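Local coordinates for putative PAS/PAC sensor protein (Nakamurella multipartita DSM 44233, PDB 6HMJ) that senses blue light through a bound flavin mononucleotide and mediates RNA binding and translational regulation, at residues R72-H78 with A90-T95; V33-A37 with V47-H51; A159-H164 with Q359-L363; A148-V152 with L192-L196. One frame throughout, in Å; residues are numbered along the deposited sequence.

Overall arrangement
Contacts 1 and 2 lie in the N-terminal PAS domain, with centres 16 Å apart. Contacts 3 and 4 lie near the middle of the elongated chain, their centres 62 to 69 Å from those two and 12 Å from each other. Contact 1 is a buried strand pairing held mostly by backbone hydrogen bonds. Contact 2 is partly buried and joins two short helices through apolar and ring packing. Contacts 3 and 4 are partly buried helix contacts in and beside the ANTAR region, where side-chain hydrogen bonds join apolar packing. These two touch, because Phe150 of contact 4 packs on Gln359 of contact 3. Contacts 1 and 4 also reach the second subunit.

Contact 1: R72-H78 with A90-T95; sequences RPVVVNH and AMTTLT
His78 and Thr92 join their side chains across an antiparallel hairpin in the N-terminal PAS domain, made by strands 74-82 and 85-97. Val74-Leu94, Val76-Thr92 and His78-Ala90 are the hydrogen-bonded pairs. Val75-Thr93 and Asn77-Met91 are non-hydrogen-bonded pairs. The strand segments run at 164° to each other.

From CB, the His78 side chain leaves on the face of the sheet that carries Val74, Val76 and Leu94. Chi1 of 64° sets CG between the backbone N and the carbonyl carbon, and this turns the ring in over the neighbouring strand. ND1 and CE1 pass Ala90 CB, with CE1 nearer at 3.4 Å. The carbonyl carbon of Ala90 lies over one ring face. CD2 runs beside Thr92 OG1. At the tip, NE2 and Thr92 OG1, 2.8 Å apart, are hydrogen-bonded, with the hydroxyl at the ring edge. Trp60 of helix 54-70 also bonds to this hydroxyl and meets the His78 ring edge-to-face. That helix covers Val74 and Val76 too.

The other face carries Val75, Asn77, Met91 and Thr93. Val75, Asn77 and Thr93 there pack on the second subunit. Asn77 OD1 lies 3.7 Å from Met91 CG. Val75 CG1, anti to its backbone N (chi1 177°), reaches that same Met91 CG at 3.6 Å.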
loop_
_atom_site.group_PDB
_atom_site.type_symbol
_atom_site.label_atom_id
_atom_site.label_comp_id
_atom_site.label_asym_id
_atom_site.label_seq_id
_atom_site.Cartn_x
_atom_site.Cartn_y
_atom_site.Cartn_z
ATOM N N ARG A 72 29.944 54.709 -10.115
ATOM C CA ARG A 72 29.477 53.630 -9.258
ATOM C C ARG A 72 28.492 52.755 -10.031
ATOM O O ARG A 72 27.653 53.277 -10.770
ATOM C CB ARG A 72 28.781 54.235 -8.041
ATOM C CG ARG A 72 29.704 55.074 -7.156
ATOM C CD ARG A 72 28.927 55.807 -6.068
ATOM N NE ARG A 72 29.791 56.613 -5.209
ATOM C CZ ARG A 72 29.353 57.395 -4.225
ATOM N NH1 ARG A 72 28.053 57.496 -3.980
ATOM N NH2 ARG A 72 30.213 58.093 -3.494
ATOM N N PRO A 73 28.545 51.428 -9.908
ATOM C CA PRO A 73 27.605 50.592 -10.665
ATOM C C PRO A 73 26.159 50.907 -10.310
ATOM O O PRO A 73 25.844 51.320 -9.192
ATOM C CB PRO A 73 27.989 49.168 -10.255
ATOM C CG PRO A 73 29.439 49.265 -9.944
ATOM C CD PRO A 73 29.635 50.624 -9.322
ATOM N N VAL A 74 25.275 50.701 -11.284
ATOM C CA VAL A 74 23.852 50.981 -11.125
ATOM C C VAL A 74 23.055 49.859 -11.774
ATOM O O VAL A 74 23.442 49.332 -12.822
ATOM C CB VAL A 74 23.469 52.339 -11.752
ATOM C CG1 VAL A 74 22.003 52.653 -11.492
ATOM C CG2 VAL A 74 24.369 53.449 -11.224
ATOM N N VAL A 75 21.939 49.492 -11.145
ATOM C CA VAL A 75 21.006 48.518 -11.696
ATOM C C VAL A 75 19.613 49.129 -11.693
ATOM O O VAL A 75 19.198 49.743 -10.704
ATOM C CB VAL A 75 21.021 47.193 -10.905
ATOM C CG1 VAL A 75 19.982 46.231 -11.462
ATOM C CG2 VAL A 75 22.409 46.569 -10.936
ATOM N N VAL A 76 18.890 48.952 -12.796
ATOM C CA VAL A 76 17.552 49.508 -12.966
ATOM C C VAL A 76 16.631 48.395 -13.447
ATOM O O VAL A 76 16.876 47.797 -14.502
ATOM C CB VAL A 76 17.535 50.688 -13.951
ATOM C CG1 VAL A 76 16.103 51.119 -14.242
ATOM C CG2 VAL A 76 18.337 51.856 -13.390
ATOM N N ASN A 77 15.574 48.127 -12.684
ATOM C CA ASN A 77 14.546 47.181 -13.092
ATOM C C ASN A 77 13.511 47.892 -13.954
ATOM O O ASN A 77 13.089 49.008 -13.641
ATOM C CB ASN A 77 13.867 46.561 -11.870
ATOM C CG ASN A 77 14.831 45.774 -11.001
ATOM O OD1 ASN A 77 15.893 45.350 -11.455
ATOM N ND2 ASN A 77 14.460 45.574 -9.743
ATOM N N HIS A 78 13.097 47.236 -15.034
ATOM C CA HIS A 78 12.192 47.851 -15.996
ATOM C C HIS A 78 11.562 46.760 -16.853
ATOM O O HIS A 78 11.766 45.564 -16.624
ATOM C CB HIS A 78 12.930 48.866 -16.868
ATOM C CG HIS A 78 13.997 48.259 -17.724
ATOM N ND1 HIS A 78 13.736 47.715 -18.963
ATOM C CD2 HIS A 78 15.326 48.101 -17.516
ATOM C CE1 HIS A 78 14.858 47.256 -19.485
ATOM N NE2 HIS A 78 15.838 47.475 -18.626
ATOM N N ALA A 90 12.721 42.917 -17.462
ATOM C CA ALA A 90 14.092 43.155 -17.877
ATOM C C ALA A 90 14.847 43.873 -16.770
ATOM O O ALA A 90 14.275 44.305 -15.766
ATOM C CB ALA A 90 14.144 43.962 -19.177
ATOM N N MET A 91 16.158 43.996 -16.976
ATOM C CA MET A 91 17.050 44.604 -15.999
ATOM C C MET A 91 18.269 45.127 -16.746
ATOM O O MET A 91 18.824 44.423 -17.596
ATOM C CB MET A 91 17.459 43.585 -14.925
ATOM C CG MET A 91 18.408 44.116 -13.854
ATOM S SD MET A 91 19.774 42.993 -13.469
ATOM C CE MET A 91 20.634 42.933 -15.041
ATOM N N THR A 92 18.665 46.360 -16.445
ATOM C CA THR A 92 19.852 46.964 -17.032
ATOM C C THR A 92 20.913 47.121 -15.954
ATOM O O THR A 92 20.620 47.596 -14.852
ATOM C CB THR A 92 19.538 48.330 -17.649
ATOM O OG1 THR A 92 18.560 48.175 -18.683
ATOM C CG2 THR A 92 20.795 48.958 -18.240
ATOM N N THR A 93 22.136 46.712 -16.274
ATOM C CA THR A 93 23.292 46.934 -15.421
ATOM C C THR A 93 24.221 47.927 -16.106
ATOM O O THR A 93 24.478 47.823 -17.310
ATOM C CB THR A 93 24.032 45.624 -15.139
ATOM O OG1 THR A 93 23.135 44.688 -14.529
ATOM C CG2 THR A 93 25.214 45.860 -14.212
ATOM N N LEU A 94 24.733 48.881 -15.332
ATOM C CA LEU A 94 25.573 49.949 -15.859
ATOM C C LEU A 94 26.866 49.990 -15.062
ATOM O O LEU A 94 26.836 50.131 -13.835
ATOM C CB LEU A 94 24.854 51.300 -15.788
ATOM C CG LEU A 94 23.490 51.386 -16.476
ATOM C CD1 LEU A 94 22.705 52.569 -15.939
ATOM C CD2 LEU A 94 23.640 51.490 -17.986
ATOM N N THR A 95 27.993 49.863 -15.757
ATOM C CA THR A 95 29.310 50.008 -15.155
ATOM C C THR A 95 30.116 51.019 -15.958
ATOM O O THR A 95 29.984 51.115 -17.182
ATOM C CB THR A 95 30.055 48.671 -15.080
ATOM O OG1 THR A 95 30.079 48.054 -16.370
ATOM C CG2 THR A 95 29.366 47.742 -14.093
#

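Contact 2: V33-A37 with V47-H51; sequences VLGFA and VVLAH
Leu34 and His51 carry most of the contact between the ends of two short helices, 28-34 and 45-50. Three kinds of interaction cross between the segments.

The first is CH-pi packing. Leu34 CB sits over the centre of one face of the His51 imidazole, 4.0 Å from its centroid and 13° off the ring normal. The two side chains cross at about a right angle.

The second is apolar. With CG anti to the carbonyl carbon (chi1 -60°), Leu34 puts CD1 near Val47 CG1 at 4.3 Å, and nearly as close to Val48 CG2. Leu43 touches the same leucine from the intervening loop.

The third is ring against ring. Phe36 and His51 meet rim to rim, with planes 69° apart and neither over the face of the other. Phe36 CE1 lies 3.6 Å from His51 NE2.

Within 47-51, His51 ND1 donates a bent hydrogen bond to Val47 O at 3.0 Å, from above the carbonyl plane, and this helps to set the ring's rotation. An alanine in place of His51 would probably leave Leu34 without its ring platform and Val47 O without this donor.

Gly35, with positive phi, is the C-prime residue of a Schellman motif that ends helix 28-34. The whole belongs to the helical connection that follows strand 24-26 in the PAS fold.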
loop_
_atom_site.group_PDB
_atom_site.type_symbol
_atom_site.label_atom_id
_atom_site.label_comp_id
_atom_site.label_asym_id
_atom_site.label_seq_id
_atom_site.Cartn_x
_atom_site.Cartn_y
_atom_site.Cartn_z
ATOM N N VAL A 33 17.519 41.807 -28.890
ATOM C CA VAL A 33 16.735 41.857 -27.661
ATOM C C VAL A 33 15.565 42.818 -27.815
ATOM O O VAL A 33 14.445 42.533 -27.373
ATOM C CB VAL A 33 17.631 42.248 -26.470
ATOM C CG1 VAL A 33 16.780 42.609 -25.260
ATOM C CG2 VAL A 33 18.583 41.114 -26.129
ATOM N N LEU A 34 15.804 43.976 -28.436
ATOM C CA LEU A 34 14.736 44.956 -28.589
ATOM C C LEU A 34 13.683 44.487 -29.588
ATOM O O LEU A 34 12.505 44.835 -29.448
ATOM C CB LEU A 34 15.327 46.301 -29.012
ATOM C CG LEU A 34 16.340 46.902 -28.030
ATOM C CD1 LEU A 34 16.863 48.246 -28.525
ATOM C CD2 LEU A 34 15.743 47.046 -26.634
ATOM N N GLY A 35 14.077 43.696 -30.589
ATOM C CA GLY A 35 13.127 43.150 -31.541
ATOM C C GLY A 35 13.465 43.452 -32.986
ATOM O O GLY A 35 12.574 43.496 -33.841
ATOM N N PHE A 36 14.748 43.657 -33.276
ATOM C CA PHE A 36 15.195 44.045 -34.604
ATOM C C PHE A 36 16.475 43.306 -34.954
ATOM O O PHE A 36 17.308 43.037 -34.086
ATOM C CB PHE A 36 15.479 45.550 -34.698
ATOM C CG PHE A 36 14.254 46.409 -34.685
ATOM C CD1 PHE A 36 13.835 47.010 -33.512
ATOM C CD2 PHE A 36 13.531 46.634 -35.844
ATOM C CE1 PHE A 36 12.712 47.814 -33.490
ATOM C CE2 PHE A 36 12.407 47.438 -35.831
ATOM C CZ PHE A 36 11.997 48.029 -34.652
ATOM N N ALA A 37 16.628 42.975 -36.232
ATOM C CA ALA A 37 17.915 42.481 -36.681
ATOM C C ALA A 37 18.916 43.635 -36.596
ATOM O O ALA A 37 18.531 44.805 -36.673
ATOM C CB ALA A 37 17.836 41.954 -38.108
ATOM N N VAL A 47 16.481 55.137 -28.799
ATOM C CA VAL A 47 15.847 53.907 -29.264
ATOM C C VAL A 47 15.615 52.950 -28.103
ATOM O O VAL A 47 14.557 52.314 -28.007
ATOM C CB VAL A 47 16.698 53.249 -30.366
ATOM C CG1 VAL A 47 16.127 51.893 -30.744
ATOM C CG2 VAL A 47 16.763 54.141 -31.594
ATOM N N VAL A 48 16.598 52.818 -27.212
ATOM C CA VAL A 48 16.428 51.974 -26.033
ATOM C C VAL A 48 15.223 52.429 -25.219
ATOM O O VAL A 48 14.321 51.637 -24.918
ATOM C CB VAL A 48 17.712 51.971 -25.182
ATOM C CG1 VAL A 48 17.464 51.282 -23.842
ATOM C CG2 VAL A 48 18.839 51.280 -25.928
ATOM N N LEU A 49 15.179 53.716 -24.864
ATOM C CA LEU A 49 14.083 54.214 -24.038
ATOM C C LEU A 49 12.728 53.998 -24.697
ATOM O O LEU A 49 11.718 53.847 -23.999
ATOM C CB LEU A 49 14.286 55.695 -23.727
ATOM C CG LEU A 49 15.494 56.009 -22.842
ATOM C CD1 LEU A 49 16.029 57.403 -23.140
ATOM C CD2 LEU A 49 15.151 55.853 -21.366
ATOM N N ALA A 50 12.680 53.986 -26.030
ATOM C CA ALA A 50 11.418 53.771 -26.728
ATOM C C ALA A 50 10.884 52.358 -26.529
ATOM O O ALA A 50 9.681 52.135 -26.711
ATOM C CB ALA A 50 11.582 54.063 -28.221
ATOM N N HIS A 51 11.742 51.403 -26.168
ATOM C CA HIS A 51 11.308 50.043 -25.871
ATOM C C HIS A 51 11.143 49.786 -24.378
ATOM O O HIS A 51 10.808 48.661 -23.993
ATOM C CB HIS A 51 12.296 49.030 -26.457
ATOM C CG HIS A 51 12.344 49.029 -27.953
ATOM N ND1 HIS A 51 13.336 49.666 -28.667
ATOM C CD2 HIS A 51 11.519 48.472 -28.870
ATOM C CE1 HIS A 51 13.121 49.498 -29.959
ATOM N NE2 HIS A 51 12.024 48.778 -30.110
#

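Contact 3: A159-H164 with Q359-L363; sequences ALLKWH and QLEQL
Ala159 and Leu160 open the contact by packing on Leu363, where segments 159-164 and 359-363 of helices 154-167 and 351-372 cross at 83°, their axes 10.4 Å apart. Ala159 points toward the other helix, and its CB meets Leu363 CD2 at 3.7 Å. Leu160 brings its branched end in: CD2 lies 3.5 Å from Leu363 CD2, and CD1 rests against Gln359 CB at 3.8 Å. The two leucine side chains cross at about a right angle.

One turn on, Trp163 has CG anti to its backbone N (chi1 171°), which carries the indole out toward Gln362. Its NE1 donates to Gln362 OE1, although the very short modelled length is doubtful at this resolution. Ring and amide planes stand 74° apart. Gln362 NE2 is held in turn by the backbone O of Gln358.

His164 ends the segment. Its NE2 donates to Gln359 OE1 at 2.9 Å in a fairly straight bond. The acceptor lies near the imidazole plane. Phe200 stacks on this ring. An alanine in place of His164 would probably leave Gln359 OE1 without its donor and Phe200 without its stacking partner.

Helix 351-372 follows the last strand of the flavin-binding PAS domain, so this crossing docks the C-terminal helix of that light-oxygen-voltage module on a helix of the ANTAR domain.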
loop_
_atom_site.group_PDB
_atom_site.type_symbol
_atom_site.label_atom_id
_atom_site.label_comp_id
_atom_site.label_asym_id
_atom_site.label_seq_id
_atom_site.Cartn_x
_atom_site.Cartn_y
_atom_site.Cartn_z
ATOM N N ALA A 159 -13.535 4.704 0.806
ATOM C CA ALA A 159 -14.471 5.245 1.786
ATOM C C ALA A 159 -14.017 4.937 3.207
ATOM O O ALA A 159 -14.104 5.796 4.092
ATOM C CB ALA A 159 -15.873 4.689 1.536
ATOM N N LEU A 160 -13.514 3.720 3.443
ATOM C CA LEU A 160 -13.022 3.365 4.769
ATOM C C LEU A 160 -11.805 4.199 5.144
ATOM O O LEU A 160 -11.652 4.597 6.306
ATOM C CB LEU A 160 -12.677 1.876 4.832
ATOM C CG LEU A 160 -13.845 0.896 4.927
ATOM C CD1 LEU A 160 -13.335 -0.532 4.867
ATOM C CD2 LEU A 160 -14.647 1.123 6.197
ATOM N N LEU A 161 -10.913 4.447 4.185
ATOM C CA LEU A 161 -9.776 5.321 4.448
ATOM C C LEU A 161 -10.242 6.720 4.831
ATOM O O LEU A 161 -9.670 7.349 5.729
ATOM C CB LEU A 161 -8.859 5.373 3.227
ATOM C CG LEU A 161 -7.972 4.151 2.989
ATOM C CD1 LEU A 161 -7.188 4.311 1.697
ATOM C CD2 LEU A 161 -7.019 3.930 4.151
ATOM N N LYS A 162 -11.277 7.228 4.154
ATOM C CA LYS A 162 -11.841 8.520 4.535
ATOM C C LYS A 162 -12.488 8.446 5.912
ATOM O O LYS A 162 -12.333 9.361 6.729
ATOM C CB LYS A 162 -12.860 8.982 3.493
ATOM C CG LYS A 162 -12.262 9.294 2.129
ATOM C CD LYS A 162 -13.222 10.098 1.259
ATOM C CE LYS A 162 -14.360 9.243 0.723
ATOM N NZ LYS A 162 -15.238 10.012 -0.203
ATOM N N TRP A 163 -13.220 7.362 6.182
ATOM C CA TRP A 163 -13.859 7.191 7.483
ATOM C C TRP A 163 -12.825 7.183 8.602
ATOM O O TRP A 163 -12.960 7.910 9.594
ATOM C CB TRP A 163 -14.672 5.896 7.492
ATOM C CG TRP A 163 -15.190 5.515 8.843
ATOM C CD1 TRP A 163 -14.833 4.422 9.582
ATOM C CD2 TRP A 163 -16.162 6.224 9.619
ATOM N NE1 TRP A 163 -15.522 4.409 10.770
ATOM C CE2 TRP A 163 -16.345 5.503 10.817
ATOM C CE3 TRP A 163 -16.895 7.398 9.418
ATOM C CZ2 TRP A 163 -17.229 5.918 11.809
ATOM C CZ3 TRP A 163 -17.773 7.809 10.405
ATOM C CH2 TRP A 163 -17.933 7.071 11.584
ATOM N N HIS A 164 -11.777 6.370 8.455
ATOM C CA HIS A 164 -10.771 6.262 9.505
ATOM C C HIS A 164 -9.925 7.523 9.610
ATOM O O HIS A 164 -9.404 7.829 10.689
ATOM C CB HIS A 164 -9.889 5.041 9.252
ATOM C CG HIS A 164 -10.619 3.740 9.384
ATOM N ND1 HIS A 164 -11.490 3.482 10.420
ATOM C CD2 HIS A 164 -10.617 2.631 8.608
ATOM C CE1 HIS A 164 -11.988 2.266 10.280
ATOM N NE2 HIS A 164 -11.475 1.728 9.189
ATOM N N GLN A 359 -15.896 -3.717 9.333
ATOM C CA GLN A 359 -15.604 -2.655 8.374
ATOM C C GLN A 359 -16.785 -2.456 7.432
ATOM O O GLN A 359 -17.213 -1.323 7.181
ATOM C CB GLN A 359 -14.334 -2.977 7.586
ATOM C CG GLN A 359 -13.089 -3.181 8.440
ATOM C CD GLN A 359 -12.616 -1.903 9.110
ATOM O OE1 GLN A 359 -12.869 -0.801 8.623
ATOM N NE2 GLN A 359 -11.914 -2.047 10.229
ATOM N N LEU A 360 -17.333 -3.555 6.908
ATOM C CA LEU A 360 -18.522 -3.465 6.067
ATOM C C LEU A 360 -19.671 -2.818 6.826
ATOM O O LEU A 360 -20.479 -2.091 6.236
ATOM C CB LEU A 360 -18.920 -4.854 5.569
ATOM C CG LEU A 360 -17.998 -5.516 4.539
ATOM C CD1 LEU A 360 -18.509 -6.905 4.177
ATOM C CD2 LEU A 360 -17.861 -4.668 3.291
ATOM N N GLU A 361 -19.765 -3.077 8.131
ATOM C CA GLU A 361 -20.823 -2.483 8.941
ATOM C C GLU A 361 -20.668 -0.971 9.034
ATOM O O GLU A 361 -21.666 -0.240 9.053
ATOM C CB GLU A 361 -20.807 -3.112 10.336
ATOM C CG GLU A 361 -22.045 -2.876 11.198
ATOM C CD GLU A 361 -23.350 -2.984 10.442
ATOM O OE1 GLU A 361 -23.435 -3.795 9.497
ATOM O OE2 GLU A 361 -24.294 -2.245 10.795
ATOM N N GLN A 362 -19.429 -0.480 9.077
ATOM C CA GLN A 362 -19.213 0.960 9.140
ATOM C C GLN A 362 -19.646 1.643 7.849
ATOM O O GLN A 362 -20.226 2.734 7.883
ATOM C CB GLN A 362 -17.745 1.253 9.447
ATOM C CG GLN A 362 -17.502 1.699 10.884
ATOM C CD GLN A 362 -16.149 1.266 11.414
ATOM O OE1 GLN A 362 -15.235 2.079 11.560
ATOM N NE2 GLN A 362 -16.015 -0.022 11.713
ATOM N N LEU A 363 -19.378 1.019 6.699
ATOM C CA LEU A 363 -19.814 1.595 5.433
ATOM C C LEU A 363 -21.332 1.560 5.302
ATOM O O LEU A 363 -21.943 2.524 4.826
ATOM C CB LEU A 363 -19.161 0.851 4.269
ATOM C CG LEU A 363 -17.631 0.889 4.216
ATOM C CD1 LEU A 363 -17.123 0.007 3.091
ATOM C CD2 LEU A 363 -17.120 2.309 4.059
#

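Contact 4: A148-V152 with L192-L196; sequences AAFDV and LRRRL. With GOL (glycerol), chain F.
Ala149 and Arg193 bring their CA atoms to 6.2 Å where helix 114-149 ends in a Schellman motif, with Asp151 at positive phi as its C-prime residue, and helix 192-202 begins. The motif closes the long helix of the ANTAR region.

Arg193 is the main polar link. Its chain is extended from CG to NE (chi2 175°, chi3 -179°), long enough to reach the helix end. NE donates to Ala149 O at 2.8 Å, in the carbonyl plane and at the edge of the guanidinium. Phe150 O lies over one guanidinium face. The Phe150 ring slides past the arginine in the opposite direction, with CD1 4.0 Å from Arg193 CG.

Apolar contacts join the same segments. Ala149 CB lies 3.8 Å from both Leu192 CD2 and Leu196 CD2. Leu196 CD2 also meets Phe150 CE2, at 3.5 Å. A chi1 of -169° sets Leu196 CG anti to the backbone N, and from there CD2 can touch both Ala149 and Phe150.

Helix 351-372 adds hold on the helix end, as Arg356 bonds to Phe150 O and Asp151 O. The Asp151 carboxylate forms salt bridges with Arg195 of the second subunit, so the corner is part of the dimer interface.

A glycerol, probably from the crystallisation liquor, sits beside the helix end. Arg193 NH2 donates to its O1 at 2.9 Å, and Arg193 NH2 of the second subunit bonds to the same glycerol. O1 also lies 2.6 Å from Ala148 O.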
loop_
_atom_site.group_PDB
_atom_site.type_symbol
_atom_site.label_atom_id
_atom_site.label_comp_id
_atom_site.label_asym_id
_atom_site.label_seq_id
_atom_site.Cartn_x
_atom_site.Cartn_y
_atom_site.Cartn_z
ATOM N N ALA A 148 -7.748 -5.592 -0.645
ATOM C CA ALA A 148 -7.511 -7.027 -0.579
ATOM C C ALA A 148 -7.537 -7.555 0.851
ATOM O O ALA A 148 -7.980 -8.687 1.077
ATOM C CB ALA A 148 -6.173 -7.360 -1.244
ATOM N N ALA A 149 -7.075 -6.765 1.822
ATOM C CA ALA A 149 -7.059 -7.222 3.209
ATOM C C ALA A 149 -8.463 -7.569 3.687
ATOM O O ALA A 149 -8.678 -8.615 4.312
ATOM C CB ALA A 149 -6.433 -6.158 4.109
ATOM N N PHE A 150 -9.431 -6.697 3.412
ATOM C CA PHE A 150 -10.820 -6.919 3.790
ATOM C C PHE A 150 -11.687 -7.376 2.623
ATOM O O PHE A 150 -12.903 -7.510 2.790
ATOM C CB PHE A 150 -11.425 -5.642 4.388
ATOM C CG PHE A 150 -10.726 -5.151 5.627
ATOM C CD1 PHE A 150 -10.913 -5.789 6.840
ATOM C CD2 PHE A 150 -9.905 -4.037 5.583
ATOM C CE1 PHE A 150 -10.281 -5.337 7.979
ATOM C CE2 PHE A 150 -9.272 -3.579 6.726
ATOM C CZ PHE A 150 -9.461 -4.229 7.921
ATOM N N ASP A 151 -11.097 -7.612 1.455
ATOM C CA ASP A 151 -11.830 -8.041 0.265
ATOM C C ASP A 151 -13.034 -7.134 0.004
ATOM O O ASP A 151 -14.191 -7.557 0.032
ATOM C CB ASP A 151 -12.261 -9.503 0.392
ATOM C CG ASP A 151 -12.874 -10.047 -0.888
ATOM O OD1 ASP A 151 -12.230 -9.934 -1.951
ATOM O OD2 ASP A 151 -13.998 -10.593 -0.830
ATOM N N VAL A 152 -12.734 -5.861 -0.263
ATOM C CA VAL A 152 -13.733 -4.873 -0.646
ATOM C C VAL A 152 -13.235 -4.172 -1.902
ATOM O O VAL A 152 -12.044 -4.196 -2.221
ATOM C CB VAL A 152 -14.015 -3.849 0.475
ATOM C CG1 VAL A 152 -14.542 -4.551 1.714
ATOM C CG2 VAL A 152 -12.757 -3.053 0.806
ATOM N N LEU A 192 -4.117 -11.130 9.119
ATOM C CA LEU A 192 -3.969 -9.804 8.521
ATOM C C LEU A 192 -5.048 -8.831 8.989
ATOM O O LEU A 192 -4.745 -7.692 9.364
ATOM C CB LEU A 192 -3.980 -9.922 6.995
ATOM C CG LEU A 192 -3.885 -8.605 6.221
ATOM C CD1 LEU A 192 -2.672 -7.803 6.665
ATOM C CD2 LEU A 192 -3.830 -8.870 4.724
ATOM N N ARG A 193 -6.315 -9.248 8.968
ATOM C CA ARG A 193 -7.389 -8.304 9.271
ATOM C C ARG A 193 -7.326 -7.837 10.720
ATOM O O ARG A 193 -7.500 -6.645 11.001
ATOM C CB ARG A 193 -8.745 -8.930 8.961
ATOM C CG ARG A 193 -8.923 -9.230 7.494
ATOM C CD ARG A 193 -10.218 -9.959 7.206
ATOM N NE ARG A 193 -10.346 -10.254 5.780
ATOM C CZ ARG A 193 -11.284 -11.033 5.257
ATOM N NH1 ARG A 193 -12.190 -11.612 6.038
ATOM N NH2 ARG A 193 -11.314 -11.237 3.947
ATOM N N ARG A 194 -7.085 -8.759 11.655
ATOM C CA ARG A 194 -6.829 -8.360 13.035
ATOM C C ARG A 194 -5.622 -7.433 13.105
ATOM O O ARG A 194 -5.656 -6.401 13.783
ATOM C CB ARG A 194 -6.607 -9.608 13.896
ATOM C CG ARG A 194 -6.163 -9.369 15.340
ATOM C CD ARG A 194 -7.312 -8.922 16.228
ATOM N NE ARG A 194 -6.916 -8.877 17.634
ATOM C CZ ARG A 194 -6.729 -9.956 18.391
ATOM N NH1 ARG A 194 -6.896 -11.170 17.880
ATOM N NH2 ARG A 194 -6.369 -9.823 19.660
ATOM N N ARG A 195 -4.553 -7.788 12.394
ATOM C CA ARG A 195 -3.338 -6.980 12.390
ATOM C C ARG A 195 -3.619 -5.555 11.926
ATOM O O ARG A 195 -3.186 -4.584 12.557
ATOM C CB ARG A 195 -2.303 -7.649 11.487
ATOM C CG ARG A 195 -0.874 -7.212 11.700
ATOM C CD ARG A 195 0.007 -7.781 10.604
ATOM N NE ARG A 195 -0.302 -9.187 10.351
ATOM C CZ ARG A 195 -0.083 -9.817 9.199
ATOM N NH1 ARG A 195 0.447 -9.174 8.166
ATOM N NH2 ARG A 195 -0.405 -11.097 9.079
ATOM N N LEU A 196 -4.341 -5.411 10.812
ATOM C CA LEU A 196 -4.611 -4.084 10.270
ATOM C C LEU A 196 -5.551 -3.296 11.175
ATOM O O LEU A 196 -5.395 -2.080 11.332
ATOM C CB LEU A 196 -5.195 -4.216 8.864
ATOM C CG LEU A 196 -5.308 -2.955 8.008
ATOM C CD1 LEU A 196 -3.980 -2.224 7.904
ATOM C CD2 LEU A 196 -5.821 -3.335 6.629
HETATM C C1 GOL F . -8.132 -11.906 2.081
HETATM O O1 GOL F . -8.949 -10.802 2.314
HETATM C C2 GOL F . -6.807 -11.659 2.841
HETATM O O2 GOL F . -6.966 -11.725 4.222
HETATM C C3 GOL F . -5.842 -12.738 2.303
HETATM O O3 GOL F . -4.655 -12.614 3.029
#